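Local atomic coordinates of mitogen (Streptococcus dysgalactiae, PDB entry 2J4X), a protein that is a zinc-binding bacterial superantigen, a secreted mitogen of the staphylococcal and streptococcal toxin family that probably acts as a toxin. Residues A[105-118]-A[196-208]. Residues are numbered along the deposited sequence; the frame is centred on the assembly and turned at random.
Sequences LDSTIYMNIFGEQI and MSKVSHFDVYLNE. With ZN (zinc ion), chain B.
I109 sets its CG2 methyl squarely over one face of the F202 ring, 3.6 Å from the centroid and 10° off the normal, a CH-pi contact. With chi1 at -58°, CG1 sits beside the backbone N and reaches M196 CE, while CG2 points opposite to that N, onto the ring. A beta-branched residue suits this place, since it favours an extended chain and offers two apolar arms.

From Y110 onward, strands 105-114 and 199-206 are paired in parallel. Five backbone hydrogen bonds join them, from F202 N to Y110 O (2.8 Å) through L206 N to F114 O. M111, I113, F202 and V204 point to one face of the sheet, where V204, beta-branched and at home in a strand, packs CG2 against CG of the flexible M111 at 3.7 Å. Further along, L206 CD1 meets I113 CG2 at 3.5 Å and also I118 CD1; the forked leucine end lets one methyl touch both.

On the other face, H201 NE2 (2.1 Å) and D203 OD2, an imidazole nitrogen and a carboxylate oxygen as zinc commonly takes, bind the metal with H171. A hydrogen bond from H201 ND1 to S200 OG, in the imidazole plane, helps fix the ring's rotation and leaves NE2 to the zinc. The other carboxylate oxygen, D203 OD1, lies at the edge of the F114 ring, 3.4 Å from CE1, where the ring hydrogens are slightly positive. F114 and Y205 lie side by side, their planes 26° apart but slid so far that they barely overlap.

S200 and H201 form a classic beta bulge opposite H171, and a water molecule bridges S200 O and Y110 N. In this beta-grasp domain 199-206 is the middle strand of five, flanked by 104-114 and antiparallel 166-172, with 126-132 beyond 104-114; helix 137-150 covers M111 and F202, while Y167 stacks on Y205 on the zinc side.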
ATOM      1  N   LEU A 105      -1.609  -6.399  17.174  1.00 45.98           N
ATOM      2  CA  LEU A 105      -0.182  -6.286  17.441  1.00 45.61           C
ATOM      3  C   LEU A 105       0.266  -4.832  17.248  1.00 45.37           C
ATOM      4  O   LEU A 105       0.086  -4.245  16.184  1.00 44.78           O
ATOM      5  CB  LEU A 105       0.606  -7.203  16.485  1.00 44.99           C
ATOM      6  CG  LEU A 105       2.121  -7.296  16.670  1.00 45.29           C
ATOM      7  CD1 LEU A 105       2.408  -8.176  17.874  1.00 46.93           C
ATOM      8  CD2 LEU A 105       2.785  -7.851  15.420  1.00 44.69           C
ATOM      9  N   ASP A 106       0.850  -4.243  18.276  1.00 45.61           N
ATOM     10  CA  ASP A 106       1.305  -2.880  18.145  1.00 46.52           C
ATOM     11  C   ASP A 106       2.721  -2.853  17.611  1.00 45.59           C
ATOM     12  O   ASP A 106       3.644  -3.354  18.252  1.00 45.34           O
ATOM     13  CB  ASP A 106       1.238  -2.173  19.487  1.00 50.09           C
ATOM     14  CG  ASP A 106      -0.184  -1.956  19.945  1.00 54.98           C
ATOM     15  OD1 ASP A 106      -1.018  -1.521  19.107  1.00 56.39           O
ATOM     16  OD2 ASP A 106      -0.469  -2.213  21.144  1.00 59.58           O
ATOM     17  N   SER A 107       2.882  -2.288  16.419  1.00 43.96           N
ATOM     18  CA  SER A 107       4.195  -2.180  15.806  1.00 41.91           C
ATOM     19  C   SER A 107       4.440  -0.752  15.394  1.00 42.92           C
ATOM     20  O   SER A 107       3.546  -0.092  14.850  1.00 43.40           O
ATOM     21  CB  SER A 107       4.300  -3.039  14.551  1.00 38.63           C
ATOM     22  OG  SER A 107       4.175  -4.406  14.848  1.00 39.72           O
ATOM     23  N   THR A 108       5.645  -0.268  15.676  1.00 42.52           N
ATOM     24  CA  THR A 108       6.043   1.068  15.258  1.00 41.95           C
ATOM     25  C   THR A 108       7.313   0.765  14.497  1.00 42.89           C
ATOM     26  O   THR A 108       8.374   0.560  15.091  1.00 43.10           O
ATOM     27  CB  THR A 108       6.347   2.012  16.441  1.00 41.40           C
ATOM     28  OG1 THR A 108       5.118   2.459  17.023  1.00 41.66           O
ATOM     29  CG2 THR A 108       7.129   3.223  15.978  1.00 41.23           C
ATOM     30  N   ILE A 109       7.185   0.696  13.173  1.00 43.41           N
ATOM     31  CA  ILE A 109       8.322   0.391  12.316  1.00 42.53           C
ATOM     32  C   ILE A 109       8.977   1.652  11.764  1.00 41.15           C
ATOM     33  O   ILE A 109       8.301   2.548  11.256  1.00 38.60           O
ATOM     34  CB  ILE A 109       7.888  -0.557  11.158  1.00 43.11           C
ATOM     35  CG1 ILE A 109       7.302  -1.850  11.746  1.00 42.27           C
ATOM     36  CG2 ILE A 109       9.089  -0.938  10.296  1.00 42.57           C
ATOM     37  CD1 ILE A 109       8.313  -2.661  12.524  1.00 42.28           C
ATOM     38  N   TYR A 110      10.303   1.713  11.898  1.00 41.53           N
ATOM     39  CA  TYR A 110      11.085   2.841  11.415  1.00 41.65           C
ATOM     40  C   TYR A 110      11.404   2.748   9.928  1.00 41.69           C
ATOM     41  O   TYR A 110      11.607   1.666   9.360  1.00 39.84           O
ATOM     42  CB  TYR A 110      12.383   3.024  12.244  1.00 42.27           C
ATOM     43  CG  TYR A 110      12.132   3.838  13.491  1.00 44.26           C
ATOM     44  CD1 TYR A 110      11.484   3.270  14.590  1.00 46.67           C
ATOM     45  CD2 TYR A 110      12.354   5.217  13.500  1.00 45.06           C
ATOM     46  CE1 TYR A 110      11.034   4.061  15.666  1.00 48.82           C
ATOM     47  CE2 TYR A 110      11.913   6.021  14.558  1.00 46.86           C
ATOM     48  CZ  TYR A 110      11.243   5.439  15.641  1.00 49.75           C
ATOM     49  OH  TYR A 110      10.722   6.221  16.666  1.00 50.25           O
ATOM     50  N   MET A 111      11.415   3.924   9.314  1.00 42.59           N
ATOM     51  CA  MET A 111      11.690   4.094   7.903  1.00 43.75           C
ATOM     52  C   MET A 111      13.049   4.807   7.858  1.00 43.52           C
ATOM     53  O   MET A 111      13.195   5.915   8.370  1.00 44.40           O
ATOM     54  CB  MET A 111      10.572   4.962   7.302  1.00 44.28           C
ATOM     55  CG  MET A 111      10.403   4.947   5.796  1.00 44.87           C
ATOM     56  SD  MET A 111       8.820   5.760   5.387  1.00 46.34           S
ATOM     57  CE  MET A 111       9.380   7.387   5.034  1.00 47.86           C
ATOM     58  N   ASN A 112      14.050   4.140   7.292  1.00 43.70           N
ATOM     59  CA  ASN A 112      15.393   4.706   7.157  1.00 43.28           C
ATOM     60  C   ASN A 112      15.496   5.228   5.746  1.00 42.38           C
ATOM     61  O   ASN A 112      15.343   4.453   4.793  1.00 42.68           O
ATOM     62  CB  ASN A 112      16.463   3.637   7.330  1.00 44.07           C
ATOM     63  CG  ASN A 112      16.421   2.992   8.685  1.00 45.33           C
ATOM     64  OD1 ASN A 112      16.677   1.789   8.816  1.00 46.28           O
ATOM     65  ND2 ASN A 112      16.106   3.786   9.710  1.00 44.17           N
ATOM     66  N   ILE A 113      15.760   6.525   5.611  1.00 40.79           N
ATOM     67  CA  ILE A 113      15.874   7.142   4.302  1.00 39.26           C
ATOM     68  C   ILE A 113      17.337   7.407   3.970  1.00 40.81           C
ATOM     69  O   ILE A 113      18.038   8.067   4.723  1.00 41.00           O
ATOM     70  CB  ILE A 113      15.084   8.436   4.245  1.00 36.91           C
ATOM     71  CG1 ILE A 113      13.675   8.194   4.775  1.00 35.61           C
ATOM     72  CG2 ILE A 113      15.030   8.925   2.817  1.00 38.18           C
ATOM     73  CD1 ILE A 113      12.782   9.404   4.723  1.00 35.91           C
ATOM     74  N   PHE A 114      17.790   6.862   2.842  1.00 43.12           N
ATOM     75  CA  PHE A 114      19.168   7.001   2.393  1.00 45.24           C
ATOM     76  C   PHE A 114      19.235   7.747   1.094  1.00 46.51           C
ATOM     77  O   PHE A 114      18.377   7.572   0.235  1.00 46.35           O
ATOM     78  CB  PHE A 114      19.814   5.630   2.225  1.00 45.82           C
ATOM     79  CG  PHE A 114      19.875   4.844   3.500  1.00 48.76           C
ATOM     80  CD1 PHE A 114      19.091   3.710   3.676  1.00 49.68           C
ATOM     81  CD2 PHE A 114      20.695   5.255   4.545  1.00 49.48           C
ATOM     82  CE1 PHE A 114      19.129   3.004   4.870  1.00 50.47           C
ATOM     83  CE2 PHE A 114      20.735   4.555   5.740  1.00 48.97           C
ATOM     84  CZ  PHE A 114      19.952   3.430   5.901  1.00 49.25           C
ATOM     85  N   GLY A 115      20.262   8.581   0.962  1.00 49.05           N
ATOM     86  CA  GLY A 115      20.444   9.381  -0.237  1.00 51.81           C
ATOM     87  C   GLY A 115      21.396  10.540   0.007  1.00 53.90           C
ATOM     88  O   GLY A 115      21.390  11.161   1.080  1.00 54.18           O
ATOM     89  N   GLU A 116      22.210  10.837  -1.000  1.00 55.36           N
ATOM     90  CA  GLU A 116      23.188  11.911  -0.915  1.00 56.74           C
ATOM     91  C   GLU A 116      22.710  13.193  -0.218  1.00 55.89           C
ATOM     92  O   GLU A 116      23.388  13.688   0.687  1.00 57.60           O
ATOM     93  CB  GLU A 116      23.736  12.231  -2.323  1.00 58.81           C
ATOM     94  CG  GLU A 116      24.734  11.178  -2.854  1.00 60.89           C
ATOM     95  CD  GLU A 116      25.278  11.510  -4.243  1.00 62.05           C
ATOM     96  OE1 GLU A 116      25.600  12.695  -4.492  1.00 62.40           O
ATOM     97  OE2 GLU A 116      25.399  10.582  -5.077  1.00 62.14           O
ATOM     98  N   GLN A 117      21.555  13.729  -0.601  1.00 53.74           N
ATOM     99  CA  GLN A 117      21.084  14.964   0.028  1.00 51.90           C
ATOM    100  C   GLN A 117      20.270  14.760   1.305  1.00 50.91           C
ATOM    101  O   GLN A 117      19.676  15.710   1.826  1.00 52.11           O
ATOM    102  CB  GLN A 117      20.275  15.800  -0.980  1.00 50.80           C
ATOM    103  N   ILE A 118      20.256  13.536   1.824  1.00 48.81           N
ATOM    104  CA  ILE A 118      19.480  13.255   3.028  1.00 47.37           C
ATOM    105  C   ILE A 118      20.334  13.371   4.293  1.00 46.00           C
ATOM    106  O   ILE A 118      21.255  12.577   4.503  1.00 46.39           O
ATOM    107  CB  ILE A 118      18.831  11.820   2.961  1.00 46.78           C
ATOM    108  CG1 ILE A 118      17.886  11.719   1.757  1.00 46.54           C
ATOM    109  CG2 ILE A 118      18.003  11.547   4.215  1.00 45.60           C
ATOM    110  CD1 ILE A 118      16.673  12.639   1.849  1.00 45.76           C
ATOM    111  N   MET A 196       3.885  -8.587  10.264  1.00 40.82           N
ATOM    112  CA  MET A 196       4.631  -7.508  10.880  1.00 41.74           C
ATOM    113  C   MET A 196       5.623  -7.921  11.964  1.00 42.81           C
ATOM    114  O   MET A 196       6.620  -7.218  12.192  1.00 41.69           O
ATOM    115  CB  MET A 196       3.665  -6.429  11.389  1.00 41.57           C
ATOM    116  CG  MET A 196       2.850  -5.730  10.284  1.00 39.65           C
ATOM    117  SD  MET A 196       3.860  -5.117   8.898  1.00 38.39           S
ATOM    118  CE  MET A 196       4.835  -3.884   9.686  1.00 34.70           C
ATOM    119  N   SER A 197       5.374  -9.065  12.605  1.00 44.12           N
ATOM    120  CA  SER A 197       6.262  -9.546  13.673  1.00 44.76           C
ATOM    121  C   SER A 197       7.638  -9.964  13.161  1.00 44.88           C
ATOM    122  O   SER A 197       8.597  -9.982  13.930  1.00 45.22           O
ATOM    123  CB  SER A 197       5.621 -10.707  14.466  1.00 44.27           C
ATOM    124  OG  SER A 197       5.433 -11.870  13.671  1.00 45.66           O
ATOM    125  N   LYS A 198       7.747 -10.276  11.868  1.00 45.33           N
ATOM    126  CA  LYS A 198       9.030 -10.675  11.291  1.00 45.08           C
ATOM    127  C   LYS A 198       9.789  -9.504  10.644  1.00 44.92           C
ATOM    128  O   LYS A 198      10.915  -9.661  10.167  1.00 45.40           O
ATOM    129  CB  LYS A 198       8.798 -11.779  10.272  1.00 45.84           C
ATOM    130  CG  LYS A 198       8.103 -12.979  10.855  1.00 48.02           C
ATOM    131  CD  LYS A 198       7.758 -13.938   9.755  1.00 52.33           C
ATOM    132  CE  LYS A 198       6.730 -14.960  10.204  1.00 56.04           C
ATOM    133  NZ  LYS A 198       6.140 -15.702   9.035  1.00 58.90           N
ATOM    134  N   VAL A 199       9.164  -8.327  10.654  1.00 44.17           N
ATOM    135  CA  VAL A 199       9.732  -7.114  10.073  1.00 42.42           C
ATOM    136  C   VAL A 199      10.570  -6.342  11.080  1.00 42.41           C
ATOM    137  O   VAL A 199      10.127  -6.057  12.194  1.00 42.76           O
ATOM    138  CB  VAL A 199       8.604  -6.156   9.539  1.00 40.98           C
ATOM    139  CG1 VAL A 199       9.188  -4.799   9.186  1.00 40.43           C
ATOM    140  CG2 VAL A 199       7.932  -6.763   8.301  1.00 40.29           C
ATOM    141  N   SER A 200      11.790  -5.997  10.691  1.00 41.99           N
ATOM    142  CA  SER A 200      12.617  -5.221  11.582  1.00 40.52           C
ATOM    143  C   SER A 200      12.388  -3.740  11.275  1.00 39.75           C
ATOM    144  O   SER A 200      11.957  -2.985  12.149  1.00 41.28           O
ATOM    145  CB  SER A 200      14.082  -5.573  11.404  1.00 41.84           C
ATOM    146  OG  SER A 200      14.868  -4.761  12.265  1.00 44.80           O
ATOM    147  N   HIS A 201      12.649  -3.325  10.038  1.00 37.64           N
ATOM    148  CA  HIS A 201      12.462  -1.923   9.665  1.00 36.88           C
ATOM    149  C   HIS A 201      12.262  -1.769   8.173  1.00 37.40           C
ATOM    150  O   HIS A 201      12.279  -2.759   7.444  1.00 39.23           O
ATOM    151  CB  HIS A 201      13.677  -1.096  10.066  1.00 37.08           C
ATOM    152  CG  HIS A 201      14.969  -1.625   9.525  1.00 37.77           C
ATOM    153  ND1 HIS A 201      15.623  -2.706  10.079  1.00 39.33           N
ATOM    154  CD2 HIS A 201      15.724  -1.231   8.474  1.00 38.27           C
ATOM    155  CE1 HIS A 201      16.726  -2.953   9.396  1.00 38.00           C
ATOM    156  NE2 HIS A 201      16.812  -2.072   8.417  1.00 38.84           N
ATOM    157  N   PHE A 202      12.066  -0.525   7.728  1.00 36.57           N
ATOM    158  CA  PHE A 202      11.895  -0.228   6.302  1.00 36.23           C
ATOM    159  C   PHE A 202      13.088   0.604   5.845  1.00 36.08           C
ATOM    160  O   PHE A 202      13.515   1.504   6.567  1.00 35.79           O
ATOM    161  CB  PHE A 202      10.608   0.572   6.044  1.00 34.30           C
ATOM    162  CG  PHE A 202       9.351  -0.153   6.427  1.00 33.87           C
ATOM    163  CD1 PHE A 202       8.277   0.547   6.978  1.00 33.45           C
ATOM    164  CD2 PHE A 202       9.245  -1.536   6.261  1.00 32.82           C
ATOM    165  CE1 PHE A 202       7.113  -0.120   7.368  1.00 34.63           C
ATOM    166  CE2 PHE A 202       8.091  -2.213   6.646  1.00 33.17           C
ATOM    167  CZ  PHE A 202       7.021  -1.502   7.202  1.00 33.31           C
ATOM    168  N   ASP A 203      13.625   0.293   4.662  1.00 36.33           N
ATOM    169  CA  ASP A 203      14.762   1.026   4.096  1.00 36.26           C
ATOM    170  C   ASP A 203      14.390   1.702   2.790  1.00 35.86           C
ATOM    171  O   ASP A 203      13.882   1.060   1.874  1.00 35.80           O
ATOM    172  CB  ASP A 203      15.942   0.097   3.832  1.00 37.36           C
ATOM    173  CG  ASP A 203      16.640  -0.345   5.102  1.00 38.94           C
ATOM    174  OD1 ASP A 203      16.990   0.522   5.948  1.00 39.36           O
ATOM    175  OD2 ASP A 203      16.844  -1.571   5.241  1.00 40.37           O
ATOM    176  N   VAL A 204      14.653   2.999   2.704  1.00 35.97           N
ATOM    177  CA  VAL A 204      14.336   3.760   1.503  1.00 35.06           C
ATOM    178  C   VAL A 204      15.641   4.153   0.813  1.00 36.40           C
ATOM    179  O   VAL A 204      16.499   4.752   1.441  1.00 37.83           O
ATOM    180  CB  VAL A 204      13.544   5.015   1.866  1.00 33.34           C
ATOM    181  CG1 VAL A 204      13.143   5.751   0.616  1.00 31.52           C
ATOM    182  CG2 VAL A 204      12.330   4.634   2.696  1.00 32.47           C
ATOM    183  N   TYR A 205      15.800   3.802  -0.466  1.00 36.71           N
ATOM    184  CA  TYR A 205      17.025   4.115  -1.218  1.00 37.11           C
ATOM    185  C   TYR A 205      16.813   5.113  -2.323  1.00 36.85           C
ATOM    186  O   TYR A 205      16.554   4.731  -3.465  1.00 36.19           O
ATOM    187  CB  TYR A 205      17.630   2.850  -1.817  1.00 38.46           C
ATOM    188  CG  TYR A 205      18.021   1.871  -0.755  1.00 40.86           C
ATOM    189  CD1 TYR A 205      17.142   0.863  -0.337  1.00 42.08           C
ATOM    190  CD2 TYR A 205      19.242   1.997  -0.106  1.00 41.99           C
ATOM    191  CE1 TYR A 205      17.480   0.006   0.706  1.00 42.44           C
ATOM    192  CE2 TYR A 205      19.588   1.154   0.936  1.00 43.13           C
ATOM    193  CZ  TYR A 205      18.711   0.165   1.335  1.00 42.79           C
ATOM    194  OH  TYR A 205      19.094  -0.654   2.364  1.00 45.51           O
ATOM    195  N   LEU A 206      16.953   6.390  -1.979  1.00 37.33           N
ATOM    196  CA  LEU A 206      16.756   7.475  -2.927  1.00 39.72           C
ATOM    197  C   LEU A 206      17.873   7.630  -3.962  1.00 42.06           C
ATOM    198  O   LEU A 206      19.058   7.555  -3.640  1.00 43.09           O
ATOM    199  CB  LEU A 206      16.536   8.787  -2.169  1.00 38.14           C
ATOM    200  CG  LEU A 206      15.406   8.711  -1.138  1.00 38.86           C
ATOM    201  CD1 LEU A 206      15.184  10.080  -0.522  1.00 38.86           C
ATOM    202  CD2 LEU A 206      14.131   8.192  -1.792  1.00 38.72           C
ATOM    203  N   ASN A 207      17.466   7.823  -5.214  1.00 43.62           N
ATOM    204  CA  ASN A 207      18.379   7.996  -6.327  1.00 45.50           C
ATOM    205  C   ASN A 207      19.355   6.850  -6.430  1.00 48.22           C
ATOM    206  O   ASN A 207      20.545   7.062  -6.620  1.00 49.90           O
ATOM    207  CB  ASN A 207      19.130   9.316  -6.192  1.00 43.01           C
ATOM    208  CG  ASN A 207      18.217  10.514  -6.317  1.00 42.21           C
ATOM    209  OD1 ASN A 207      18.251  11.416  -5.490  1.00 43.09           O
ATOM    210  ND2 ASN A 207      17.399  10.530  -7.353  1.00 40.10           N
ATOM    211  N   GLU A 208      18.848   5.632  -6.287  1.00 51.37           N
ATOM    212  CA  GLU A 208      19.676   4.444  -6.402  1.00 54.70           C
ATOM    213  C   GLU A 208      18.985   3.484  -7.350  1.00 57.08           C
ATOM    214  O   GLU A 208      17.780   3.292  -7.259  1.00 57.13           O
ATOM    215  CB  GLU A 208      19.883   3.800  -5.032  1.00 55.53           C
ATOM    216  CG  GLU A 208      20.881   4.562  -4.183  1.00 57.96           C
ATOM    217  CD  GLU A 208      21.144   3.908  -2.849  1.00 58.96           C
ATOM    218  OE1 GLU A 208      21.386   2.681  -2.838  1.00 60.66           O
ATOM    219  OE2 GLU A 208      21.121   4.623  -1.822  1.00 58.30           O
TER
HETATM  220 ZN    ZN B1211      18.096  -2.466   6.795  1.00 52.26          ZN
HETATM  221  O   HOH W   1      11.929  -0.529  13.459  1.00 45.20           O